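Local structure of putative polysaccharide biosynthesis protein with aminopeptidase-like domain (Clostridium acetobutylicum, 3K9T) at residues A[107-112]-A[149-154]; A[137-142]-A[154-159]. The protein binds one zinc ion per subunit and probably takes part in the biosynthesis of modified polysaccharides, and is not expected to have peptidase activity despite its distant resemblance to aminopeptidases. One frame throughout, in Å; residues are numbered along the deposited sequence.

Contact 1: A[107-112]-A[149-154]; sequences MTLDEL and LCDDDY
L149 meets L109 methyl to methyl, CD1 to CD1 at 4.1 Å, where the chain returns toward the end of strand 103-108. C150 then offers its carbonyl: C150 O lies 3.1 Å from L109 CD2 and also accepts Y154 OH, at 2.8 Å and in the plane of the ring, tying the phenol back to its own turn. D151 is exposed, its OD2 4.4 Å from D110 OD2, a like-charged pair. T108 CA makes a CA-H...O contact with D152 O at 3.0 Å; L109 N gives the same oxygen a weak, bent hydrogen bond. D153 lies alongside T108, D153 OD1 near T108 CG2. Y154 closes an antiparallel hydrogen-bonded pair with selenomethionine M107: M107 N to Y154 O is 2.9 Å, and Y154 N to M107 O is 2.7 Å and nearly straight (169°). The Y154 and L109 side chains lie side by side; L109 CG, anti to the backbone N (chi1 -171°), brings L109 CD1 to 3.8 Å from Y154 CE2. T108 is the N-cap of helix 109-112, which follows strand 103-108. Within the insert, L112 and Y154 both rest on V78 of strand 70-79, and strand 85-88 adds V86 against Y154 and L149.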
# COMPACT_ATOMS: atom_id res chain seq x y z
N MSE A 107 56.19 21.99 -23.69
CA MSE A 107 55.40 23.05 -23.12
C MSE A 107 55.89 23.41 -21.73
O MSE A 107 56.54 22.60 -21.04
CB MSE A 107 53.89 22.72 -23.13
CG MSE A 107 53.55 21.30 -23.44
SE MSE A 107 51.63 21.08 -23.57
CE MSE A 107 51.68 19.81 -24.99
N THR A 108 55.64 24.66 -21.34
CA THR A 108 55.96 25.12 -20.02
C THR A 108 54.84 24.65 -19.08
O THR A 108 53.76 24.27 -19.56
CB THR A 108 56.12 26.65 -19.97
OG1 THR A 108 54.83 27.27 -19.91
CG2 THR A 108 56.92 27.16 -21.20
N LEU A 109 55.09 24.67 -17.77
CA LEU A 109 54.09 24.21 -16.79
C LEU A 109 52.75 24.91 -17.00
O LEU A 109 51.69 24.24 -16.99
CB LEU A 109 54.56 24.39 -15.34
CG LEU A 109 53.68 23.75 -14.24
CD1 LEU A 109 53.54 22.25 -14.41
CD2 LEU A 109 54.19 24.02 -12.83
N ASP A 110 52.79 26.23 -17.20
CA ASP A 110 51.58 27.02 -17.39
C ASP A 110 50.77 26.65 -18.64
O ASP A 110 49.54 26.80 -18.64
CB ASP A 110 51.91 28.49 -17.41
CG ASP A 110 52.50 28.96 -16.11
OD1 ASP A 110 51.96 28.60 -15.04
OD2 ASP A 110 53.52 29.69 -16.16
N GLU A 111 51.45 26.17 -19.68
CA GLU A 111 50.76 25.77 -20.92
C GLU A 111 50.22 24.34 -20.74
O GLU A 111 49.18 24.02 -21.30
CB GLU A 111 51.64 25.88 -22.19
CG GLU A 111 52.93 26.65 -22.03
CD GLU A 111 53.65 26.97 -23.35
OE1 GLU A 111 53.24 27.93 -24.05
OE2 GLU A 111 54.66 26.29 -23.66
N LEU A 112 50.92 23.52 -19.97
CA LEU A 112 50.50 22.14 -19.69
C LEU A 112 49.29 22.08 -18.73
O LEU A 112 48.35 21.30 -18.96
CB LEU A 112 51.66 21.32 -19.09
CG LEU A 112 51.56 19.79 -18.96
CD1 LEU A 112 51.23 19.09 -20.29
CD2 LEU A 112 52.87 19.24 -18.40
N LEU A 149 55.24 19.76 -8.74
CA LEU A 149 55.73 20.06 -10.11
C LEU A 149 56.28 21.47 -10.28
O LEU A 149 55.71 22.42 -9.76
CB LEU A 149 54.65 19.88 -11.16
CG LEU A 149 54.25 18.48 -11.63
CD1 LEU A 149 53.05 18.66 -12.50
CD2 LEU A 149 55.39 17.80 -12.37
N CYS A 150 57.35 21.59 -11.06
CA CYS A 150 58.02 22.89 -11.29
C CYS A 150 57.64 23.65 -12.53
O CYS A 150 57.08 23.10 -13.49
CB CYS A 150 59.50 22.66 -11.44
SG CYS A 150 60.17 22.28 -9.91
N ASP A 151 57.96 24.95 -12.48
CA ASP A 151 58.01 25.76 -13.67
C ASP A 151 59.14 25.11 -14.45
O ASP A 151 60.20 24.84 -13.89
CB ASP A 151 58.33 27.23 -13.36
CG ASP A 151 57.08 28.10 -13.23
OD1 ASP A 151 56.06 27.62 -12.69
OD2 ASP A 151 57.13 29.26 -13.69
N ASP A 152 58.91 24.82 -15.73
CA ASP A 152 59.89 24.05 -16.48
C ASP A 152 59.44 23.92 -17.93
O ASP A 152 58.34 24.38 -18.29
CB ASP A 152 60.04 22.65 -15.85
CG ASP A 152 61.30 21.93 -16.27
OD1 ASP A 152 62.17 22.57 -16.86
OD2 ASP A 152 61.43 20.72 -16.04
N ASP A 153 60.31 23.34 -18.77
CA ASP A 153 59.95 22.92 -20.12
C ASP A 153 59.80 21.42 -20.03
O ASP A 153 60.73 20.70 -19.64
CB ASP A 153 60.98 23.32 -21.18
CG ASP A 153 60.82 24.76 -21.65
OD1 ASP A 153 59.70 25.15 -22.07
OD2 ASP A 153 61.83 25.50 -21.60
N TYR A 154 58.61 20.97 -20.38
CA TYR A 154 58.27 19.58 -20.29
C TYR A 154 58.07 19.01 -21.68
O TYR A 154 57.47 19.65 -22.52
CB TYR A 154 56.98 19.41 -19.47
CG TYR A 154 57.12 19.70 -17.99
CD1 TYR A 154 57.65 18.73 -17.13
CD2 TYR A 154 56.71 20.91 -17.45
CE1 TYR A 154 57.78 18.98 -15.77
CE2 TYR A 154 56.82 21.17 -16.08
CZ TYR A 154 57.37 20.19 -15.24
OH TYR A 154 57.50 20.41 -13.88

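Contact 2: A[137-142]-A[154-159]; sequences WGFSLT and YEVVID
I158, F139 and W137 join two beta elements of the insert: the small parallel two-stranded ladder of 116-117 and 139-140 packs over one face of the four-stranded antiparallel sheet, here on its inner strand 153-163. The backbones stay well apart, the nearest CA atoms being those of W137 and I158 at 8.4 Å, and side chains do nearly all of the touching. I158 buries the most surface of the residues here. Chi1 (-62°) sets I158 CG1 anti to the carbonyl carbon and against the F139 ring, 3.4 Å from F139 CZ; the extended chi2 (170°) carries I158 CD1 on to W137, 3.5 Å from W137 CE3. One isoleucine thus touches both aromatics, with F139 arriving from the opposite direction. V156, two residues earlier on the same face, repeats the pattern with a single methyl: CG1 is 3.7 Å from F139 CE2 and 3.8 Å from W137 CZ3. The two rings meet edge to edge, F139 CD2 facing the W137 CZ3 corner. W137, in the loop before strand 139-140, also stacks on Y115, and V78 of strand 70-79 lies against F139. Backbone bonds tie F139 to Y115 and H117. V157 turns its side chain from the interface but contributes its carbonyl, V157 O lying at the edge of the F139 ring, near its plane, 3.6 Å from F139 CZ.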
# COMPACT_ATOMS: atom_id res chain seq x y z
N TRP A 137 42.71 15.79 -25.37
CA TRP A 137 43.77 15.03 -24.72
C TRP A 137 44.02 15.50 -23.28
O TRP A 137 43.91 16.67 -22.95
CB TRP A 137 45.08 15.03 -25.53
CG TRP A 137 45.81 16.33 -25.63
CD1 TRP A 137 45.62 17.28 -26.57
CD2 TRP A 137 46.86 16.81 -24.78
NE1 TRP A 137 46.47 18.34 -26.35
CE2 TRP A 137 47.25 18.07 -25.26
CE3 TRP A 137 47.50 16.30 -23.65
CZ2 TRP A 137 48.25 18.84 -24.66
CZ3 TRP A 137 48.52 17.07 -23.04
CH2 TRP A 137 48.87 18.33 -23.55
N GLY A 138 44.37 14.57 -22.40
CA GLY A 138 44.63 14.94 -21.02
C GLY A 138 45.50 13.98 -20.26
O GLY A 138 45.66 12.82 -20.64
N PHE A 139 46.10 14.48 -19.19
CA PHE A 139 46.82 13.66 -18.25
C PHE A 139 46.18 13.83 -16.87
O PHE A 139 45.83 14.97 -16.47
CB PHE A 139 48.29 14.07 -18.15
CG PHE A 139 49.14 13.60 -19.29
CD1 PHE A 139 49.76 12.36 -19.25
CD2 PHE A 139 49.30 14.40 -20.42
CE1 PHE A 139 50.54 11.92 -20.31
CE2 PHE A 139 50.09 13.97 -21.48
CZ PHE A 139 50.71 12.73 -21.43
N SER A 140 46.06 12.71 -16.15
CA SER A 140 45.63 12.73 -14.77
C SER A 140 46.81 12.47 -13.84
O SER A 140 47.72 11.73 -14.18
CB SER A 140 44.58 11.67 -14.56
OG SER A 140 43.34 12.08 -15.08
N LEU A 141 46.81 13.09 -12.66
CA LEU A 141 47.86 12.84 -11.64
C LEU A 141 47.35 13.18 -10.25
O LEU A 141 46.29 13.81 -10.10
CB LEU A 141 49.13 13.63 -11.91
CG LEU A 141 49.09 15.15 -11.80
CD1 LEU A 141 50.51 15.65 -11.77
CD2 LEU A 141 48.27 15.77 -12.95
N THR A 142 48.09 12.76 -9.21
CA THR A 142 47.64 13.09 -7.88
C THR A 142 47.90 14.56 -7.66
O THR A 142 48.84 15.13 -8.24
CB THR A 142 48.28 12.24 -6.74
OG1 THR A 142 49.67 12.60 -6.54
CG2 THR A 142 48.04 10.72 -6.99
N TYR A 154 58.61 20.97 -20.38
CA TYR A 154 58.27 19.58 -20.29
C TYR A 154 58.07 19.01 -21.68
O TYR A 154 57.47 19.65 -22.52
CB TYR A 154 56.98 19.41 -19.47
CG TYR A 154 57.12 19.70 -17.99
CD1 TYR A 154 57.65 18.73 -17.13
CD2 TYR A 154 56.71 20.91 -17.45
CE1 TYR A 154 57.78 18.98 -15.77
CE2 TYR A 154 56.82 21.17 -16.08
CZ TYR A 154 57.37 20.19 -15.24
OH TYR A 154 57.50 20.41 -13.88
N GLU A 155 58.61 17.82 -21.92
CA GLU A 155 58.29 17.04 -23.11
C GLU A 155 56.97 16.31 -22.80
O GLU A 155 56.85 15.63 -21.77
CB GLU A 155 59.38 16.01 -23.42
CG GLU A 155 59.34 15.49 -24.86
CD GLU A 155 60.24 14.27 -25.10
OE1 GLU A 155 60.88 13.78 -24.15
OE2 GLU A 155 60.28 13.79 -26.24
N VAL A 156 55.99 16.49 -23.68
CA VAL A 156 54.67 15.92 -23.52
C VAL A 156 54.41 14.98 -24.68
O VAL A 156 54.32 15.42 -25.83
CB VAL A 156 53.61 17.01 -23.50
CG1 VAL A 156 52.20 16.40 -23.31
CG2 VAL A 156 53.94 18.03 -22.41
N VAL A 157 54.29 13.70 -24.37
CA VAL A 157 54.10 12.66 -25.36
C VAL A 157 52.88 11.80 -25.03
O VAL A 157 52.78 11.24 -23.94
CB VAL A 157 55.33 11.71 -25.41
CG1 VAL A 157 55.07 10.56 -26.35
CG2 VAL A 157 56.58 12.46 -25.83
N ILE A 158 51.93 11.75 -25.96
CA ILE A 158 50.87 10.75 -25.96
C ILE A 158 50.97 10.06 -27.32
O ILE A 158 50.57 10.62 -28.34
CB ILE A 158 49.44 11.33 -25.80
CG1 ILE A 158 49.28 12.06 -24.46
CG2 ILE A 158 48.42 10.20 -25.90
CD1 ILE A 158 47.94 12.86 -24.35
N ASP A 159 51.52 8.84 -27.33
CA ASP A 159 51.69 8.04 -28.53
C ASP A 159 50.46 7.18 -28.73
O ASP A 159 50.44 6.01 -28.35
CB ASP A 159 52.95 7.17 -28.42
CG ASP A 159 53.28 6.44 -29.72
OD1 ASP A 159 52.65 6.77 -30.75
OD2 ASP A 159 54.16 5.55 -29.69

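Overall arrangement
Both contacts use strand 153-163 of the insert, far from the zinc site, with centres about 11 Å apart; their ranges overlap at Y154, which takes part in contact 1 alone. Contact 1 lies at one end of the sheet, partly buried: it pairs neighbouring strands through backbone hydrogen bonds, and D110, D151 and D153 are exposed. Contact 2 is buried and apolar, joining the sheet face to the separate ladder by side-chain packing. The two merge in one hydrophobic layer. M107 bridges them, with CG 3.4 Å from V156 CG2 and CE 3.5 Å from W137 CH2, while L112 CD1 approaches V156 CG2 to 3.6 Å. The segments alternate along the chain, so the two contacts interlock in sequence as well.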